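Local coordinates for tetratricopeptide repeat domain protein (Salinibacter ruber, PDB 3MA5), which is of unknown function but belongs to the tetratricopeptide repeat family, whose stacked helical hairpins commonly serve as platforms for binding other proteins, at residues A[16-21]-A[28-33]; A[49-54]-A[61-66]. One frame throughout, in Å; residues are numbered along the deposited sequence.

How the contacts relate
Each contact joins the two helices of one predicted TPR unit: contact 1 helix 7-19 to helix 23-36, contact 2 helix 42-53 to helix 57-74. Equivalent positions of the repeat meet in both. His17 with Leu29 and Leu18 with Phe30 in contact 1 become Tyr51 with Thr63 and Glu52 with Tyr64 in contact 2. The first is partly buried, and its side chains touch through carbon atoms alone; the second is buried, nearer the centre of the chain, and has a hydrogen bond from a phenol to a carboxylate. The two contacts touch each other: Leu18 and Phe30 pack on Leu50, and Glu31 probably shares a hydrogen bond with Tyr51.

Contact 1 of 2, residues A[16-21]-A[28-33]; sequences EHLKHD and ALFEEL
The helix-turn-helix of the predicted TPR unit 7-40 is closed here by two side-chain pairs, His17 with Leu29 and Leu18 with Phe30. In the second pair Leu18 CD1 comes up to the edge of the Phe30 ring, in its plane, and lies 3.8 Å from Phe30 CE2 and 4.1 Å from Phe30 CZ. The two side chains cross at about a right angle, and the methyl meets the outer end of the ring. Phe30 CG lies beside the backbone N and anti to the carbonyl carbon (chi1 -80°), which carries the ring across to helix 7-19, where it also touches Ala14; the same ring reaches Thr43 and Leu47 of helix 42-53. A large flat hydrocarbon suits a place shared by three helices.

His17 and Leu29 also cross at about a right angle. Carbon CD2 of His17, at the ring edge, faces Leu29 CD1 at 4.0 Å, and Leu29 continues onto Leu13 and Ala14. Histidine fits this partly exposed place because its ring can offer carbon CD2 to the leucine, and the ring nitrogens need not enter this apolar contact.

Just beyond, the first helix ends in a Schellman motif. Asp21, with a positive phi of 54°, is its C-prime residue, and Asn22 N turns back to His17 O while Asp21 N bonds Leu18 O. Glu16 O is gripped twice by His20, from its backbone N at 3.0 Å and from ND1 at 3.2 Å, ND1 standing above the carbonyl plane. The chemistry thus divides: hydrophobic packing joins the helices, while polar bonds finish the helix end before the turn.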
# COMPACT_ATOMS: atom_id res chain seq x y z
N GLU A 16 5.27 8.07 -8.97
CA GLU A 16 6.43 8.70 -9.57
C GLU A 16 7.25 9.29 -8.42
O GLU A 16 8.47 9.14 -8.38
CB GLU A 16 6.02 9.79 -10.57
CG GLU A 16 5.30 9.34 -11.85
CD GLU A 16 6.10 8.33 -12.67
OE1 GLU A 16 7.28 8.08 -12.36
OE2 GLU A 16 5.52 7.79 -13.64
N HIS A 17 6.56 9.96 -7.49
CA HIS A 17 7.21 10.53 -6.31
C HIS A 17 8.13 9.49 -5.69
O HIS A 17 9.34 9.67 -5.62
CB HIS A 17 6.17 10.96 -5.28
CG HIS A 17 5.48 12.23 -5.63
ND1 HIS A 17 6.16 13.40 -5.89
CD2 HIS A 17 4.16 12.53 -5.75
CE1 HIS A 17 5.30 14.37 -6.15
NE2 HIS A 17 4.08 13.86 -6.07
N LEU A 18 7.53 8.39 -5.24
CA LEU A 18 8.28 7.28 -4.67
C LEU A 18 9.62 7.06 -5.37
O LEU A 18 10.64 6.86 -4.71
CB LEU A 18 7.46 6.00 -4.80
CG LEU A 18 6.63 5.56 -3.61
CD1 LEU A 18 6.04 4.19 -3.90
CD2 LEU A 18 7.52 5.51 -2.38
N LYS A 19 9.60 7.08 -6.71
CA LYS A 19 10.79 6.87 -7.54
C LYS A 19 11.81 7.99 -7.42
O LYS A 19 13.03 7.76 -7.43
CB LYS A 19 10.40 6.73 -9.01
CG LYS A 19 9.64 5.46 -9.33
CD LYS A 19 9.14 5.46 -10.76
CE LYS A 19 8.39 4.16 -11.09
NZ LYS A 19 7.60 4.30 -12.35
N HIS A 20 11.30 9.22 -7.33
CA HIS A 20 12.14 10.39 -7.19
C HIS A 20 12.41 10.66 -5.70
O HIS A 20 12.63 11.81 -5.31
CB HIS A 20 11.45 11.60 -7.83
CG HIS A 20 11.44 11.56 -9.33
ND1 HIS A 20 10.85 10.53 -10.05
CD2 HIS A 20 11.98 12.40 -10.25
CE1 HIS A 20 11.04 10.74 -11.34
NE2 HIS A 20 11.72 11.86 -11.49
N ASP A 21 12.39 9.61 -4.89
CA ASP A 21 12.66 9.74 -3.45
C ASP A 21 11.83 10.76 -2.64
O ASP A 21 12.29 11.27 -1.62
CB ASP A 21 14.15 10.02 -3.26
CG ASP A 21 15.03 8.96 -3.89
OD1 ASP A 21 15.95 9.33 -4.64
OD2 ASP A 21 14.80 7.75 -3.63
N ALA A 28 1.37 10.84 1.65
CA ALA A 28 0.18 11.67 1.77
C ALA A 28 -0.89 11.11 0.84
O ALA A 28 -1.94 10.65 1.28
CB ALA A 28 0.51 13.11 1.38
N LEU A 29 -0.59 11.14 -0.45
CA LEU A 29 -1.50 10.62 -1.47
C LEU A 29 -2.01 9.21 -1.15
O LEU A 29 -3.21 8.96 -1.19
CB LEU A 29 -0.80 10.62 -2.84
CG LEU A 29 -0.50 11.97 -3.49
CD1 LEU A 29 0.42 11.76 -4.68
CD2 LEU A 29 -1.79 12.64 -3.93
N PHE A 30 -1.10 8.30 -0.83
CA PHE A 30 -1.49 6.92 -0.53
C PHE A 30 -2.53 6.80 0.57
O PHE A 30 -3.53 6.09 0.41
CB PHE A 30 -0.26 6.07 -0.16
CG PHE A 30 0.52 5.58 -1.35
CD1 PHE A 30 -0.13 5.16 -2.51
CD2 PHE A 30 1.91 5.53 -1.31
CE1 PHE A 30 0.59 4.68 -3.61
CE2 PHE A 30 2.64 5.06 -2.41
CZ PHE A 30 1.98 4.64 -3.55
N GLU A 31 -2.30 7.49 1.69
CA GLU A 31 -3.21 7.43 2.84
C GLU A 31 -4.58 7.96 2.47
O GLU A 31 -5.60 7.41 2.90
CB GLU A 31 -2.65 8.24 4.01
CG GLU A 31 -2.08 7.39 5.13
CD GLU A 31 -1.11 8.17 6.00
OE1 GLU A 31 -1.37 9.37 6.24
OE2 GLU A 31 -0.09 7.60 6.46
N GLU A 32 -4.57 9.03 1.69
CA GLU A 32 -5.78 9.70 1.22
C GLU A 32 -6.58 8.72 0.36
O GLU A 32 -7.78 8.49 0.58
CB GLU A 32 -5.32 10.90 0.41
CG GLU A 32 -6.37 11.77 -0.18
CD GLU A 32 -5.75 12.73 -1.18
OE1 GLU A 32 -5.15 12.21 -2.16
OE2 GLU A 32 -5.83 13.97 -0.99
N LEU A 33 -5.90 8.14 -0.63
CA LEU A 33 -6.47 7.16 -1.54
C LEU A 33 -7.10 6.02 -0.80
O LEU A 33 -8.14 5.52 -1.18
CB LEU A 33 -5.39 6.56 -2.40
CG LEU A 33 -5.18 7.07 -3.80
CD1 LEU A 33 -4.02 6.31 -4.40
CD2 LEU A 33 -6.44 6.87 -4.61

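Contact 2 of 2, residues A[49-54]-A[61-66]; sequences KLYERL and IDTYAQ
Lys49 meets Tyr64 with the aliphatic part of its chain: bent at chi2 (-85°), it runs past the phenol oxygen, with Lys49 CD 3.6 Å from Tyr64 OH. A long flexible chain can give its methylenes to the tyrosine while its amine runs on beyond them. Two residues on, Tyr51 presents a ring edge to Thr63. Oxygen OG1 of Thr63 lies in the plane of that ring, 3.5 Å from Tyr51 CE2, and the polar ends are served by others, Thr63 OG1 by Asp59 O and Tyr51 OH by Glu31. Threonine suits this buried place because its hydroxyl can turn to its own helix.

Glu52 follows with the polar link. Its chain, extended beyond CG, carries OE1 to the edge of the Tyr64 ring, where Tyr64 OH donates a 2.7 Å hydrogen bond to Glu52 OE1. The carboxylate is met on its anti side and stands 80° from the ring plane. A phenylalanine in place of Tyr64 would probably leave Glu52 OE1 without this donor and the carboxylate freer to turn. Helix 77-91 closes over the pair, Ala90 on Glu52 and Ala86 on Tyr64. The short helical segments 49-53 and 61-66 run antiparallel (175°), their axes 9.6 Å apart at closest approach, as in the helical hairpin of a TPR unit, with Tyr51 reaching from one helix and Tyr64 from the other.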
# COMPACT_ATOMS: atom_id res chain seq x y z
N LYS A 49 4.69 -0.85 2.34
CA LYS A 49 6.12 -0.93 2.11
C LYS A 49 6.74 0.40 2.52
O LYS A 49 7.92 0.47 2.85
CB LYS A 49 6.39 -1.24 0.63
CG LYS A 49 6.27 -2.71 0.27
CD LYS A 49 7.58 -3.44 0.55
CE LYS A 49 7.40 -4.95 0.69
NZ LYS A 49 8.72 -5.63 0.82
N LEU A 50 5.92 1.45 2.53
CA LEU A 50 6.38 2.77 2.90
C LEU A 50 6.38 2.91 4.39
O LEU A 50 7.27 3.55 4.97
CB LEU A 50 5.46 3.83 2.31
CG LEU A 50 5.97 5.27 2.22
CD1 LEU A 50 7.35 5.29 1.56
CD2 LEU A 50 5.00 6.10 1.41
N TYR A 51 5.36 2.34 5.03
CA TYR A 51 5.27 2.40 6.48
C TYR A 51 6.46 1.71 7.09
O TYR A 51 7.00 2.15 8.09
CB TYR A 51 4.01 1.73 6.97
CG TYR A 51 2.81 2.63 6.97
CD1 TYR A 51 2.95 4.01 7.13
CD2 TYR A 51 1.53 2.11 6.84
CE1 TYR A 51 1.84 4.84 7.14
CE2 TYR A 51 0.42 2.93 6.85
CZ TYR A 51 0.57 4.28 6.99
OH TYR A 51 -0.55 5.07 6.95
N GLU A 52 6.87 0.61 6.46
CA GLU A 52 8.00 -0.14 6.96
C GLU A 52 9.24 0.74 6.91
O GLU A 52 9.97 0.82 7.89
CB GLU A 52 8.21 -1.42 6.13
CG GLU A 52 7.22 -2.54 6.42
CD GLU A 52 7.63 -3.84 5.76
OE1 GLU A 52 6.88 -4.37 4.91
OE2 GLU A 52 8.73 -4.31 6.11
N ARG A 53 9.46 1.41 5.79
CA ARG A 53 10.62 2.29 5.64
C ARG A 53 10.58 3.40 6.67
O ARG A 53 11.61 3.88 7.12
CB ARG A 53 10.66 2.91 4.24
CG ARG A 53 10.76 1.90 3.12
CD ARG A 53 10.75 2.56 1.76
NE ARG A 53 12.02 3.23 1.47
CZ ARG A 53 12.20 4.06 0.45
NH1 ARG A 53 11.20 4.33 -0.37
NH2 ARG A 53 13.38 4.62 0.26
N LEU A 54 9.36 3.80 7.02
CA LEU A 54 9.12 4.85 7.99
C LEU A 54 9.21 4.35 9.42
O LEU A 54 8.83 5.06 10.35
CB LEU A 54 7.73 5.44 7.74
CG LEU A 54 7.64 6.30 6.49
CD1 LEU A 54 6.22 6.82 6.25
CD2 LEU A 54 8.62 7.44 6.67
N ILE A 61 1.67 -3.62 8.54
CA ILE A 61 0.98 -4.90 8.61
C ILE A 61 -0.55 -4.78 8.66
O ILE A 61 -1.26 -5.64 8.14
CB ILE A 61 1.48 -5.71 9.82
CG1 ILE A 61 3.02 -5.68 9.84
CG2 ILE A 61 0.93 -7.13 9.77
CD1 ILE A 61 3.69 -6.68 10.78
N ASP A 62 -1.06 -3.72 9.28
CA ASP A 62 -2.50 -3.55 9.33
C ASP A 62 -2.94 -3.11 7.97
O ASP A 62 -4.11 -3.25 7.62
CB ASP A 62 -2.92 -2.47 10.34
CG ASP A 62 -2.38 -2.73 11.73
OD1 ASP A 62 -2.41 -3.90 12.18
OD2 ASP A 62 -1.94 -1.75 12.38
N THR A 63 -2.01 -2.56 7.19
CA THR A 63 -2.36 -2.11 5.85
C THR A 63 -2.30 -3.31 4.89
O THR A 63 -3.18 -3.49 4.06
CB THR A 63 -1.43 -0.96 5.40
OG1 THR A 63 -1.54 0.12 6.32
CG2 THR A 63 -1.84 -0.45 4.03
N TYR A 64 -1.28 -4.15 5.04
CA TYR A 64 -1.20 -5.33 4.20
C TYR A 64 -2.44 -6.18 4.48
O TYR A 64 -3.00 -6.81 3.59
CB TYR A 64 0.06 -6.15 4.50
CG TYR A 64 1.37 -5.47 4.13
CD1 TYR A 64 1.43 -4.55 3.09
CD2 TYR A 64 2.55 -5.77 4.80
CE1 TYR A 64 2.62 -3.94 2.73
CE2 TYR A 64 3.74 -5.16 4.45
CZ TYR A 64 3.77 -4.25 3.41
OH TYR A 64 4.97 -3.63 3.09
N ALA A 65 -2.89 -6.18 5.73
CA ALA A 65 -4.05 -6.97 6.10
C ALA A 65 -5.32 -6.37 5.54
O ALA A 65 -6.24 -7.10 5.15
CB ALA A 65 -4.15 -7.10 7.59
N GLN A 66 -5.38 -5.05 5.52
CA GLN A 66 -6.54 -4.36 4.96
C GLN A 66 -6.54 -4.64 3.45
O GLN A 66 -7.58 -4.85 2.84
CB GLN A 66 -6.41 -2.86 5.18
CG GLN A 66 -6.48 -2.39 6.61
CD GLN A 66 -6.44 -0.85 6.72
OE1 GLN A 66 -6.93 -0.15 5.83
NE2 GLN A 66 -5.86 -0.34 7.80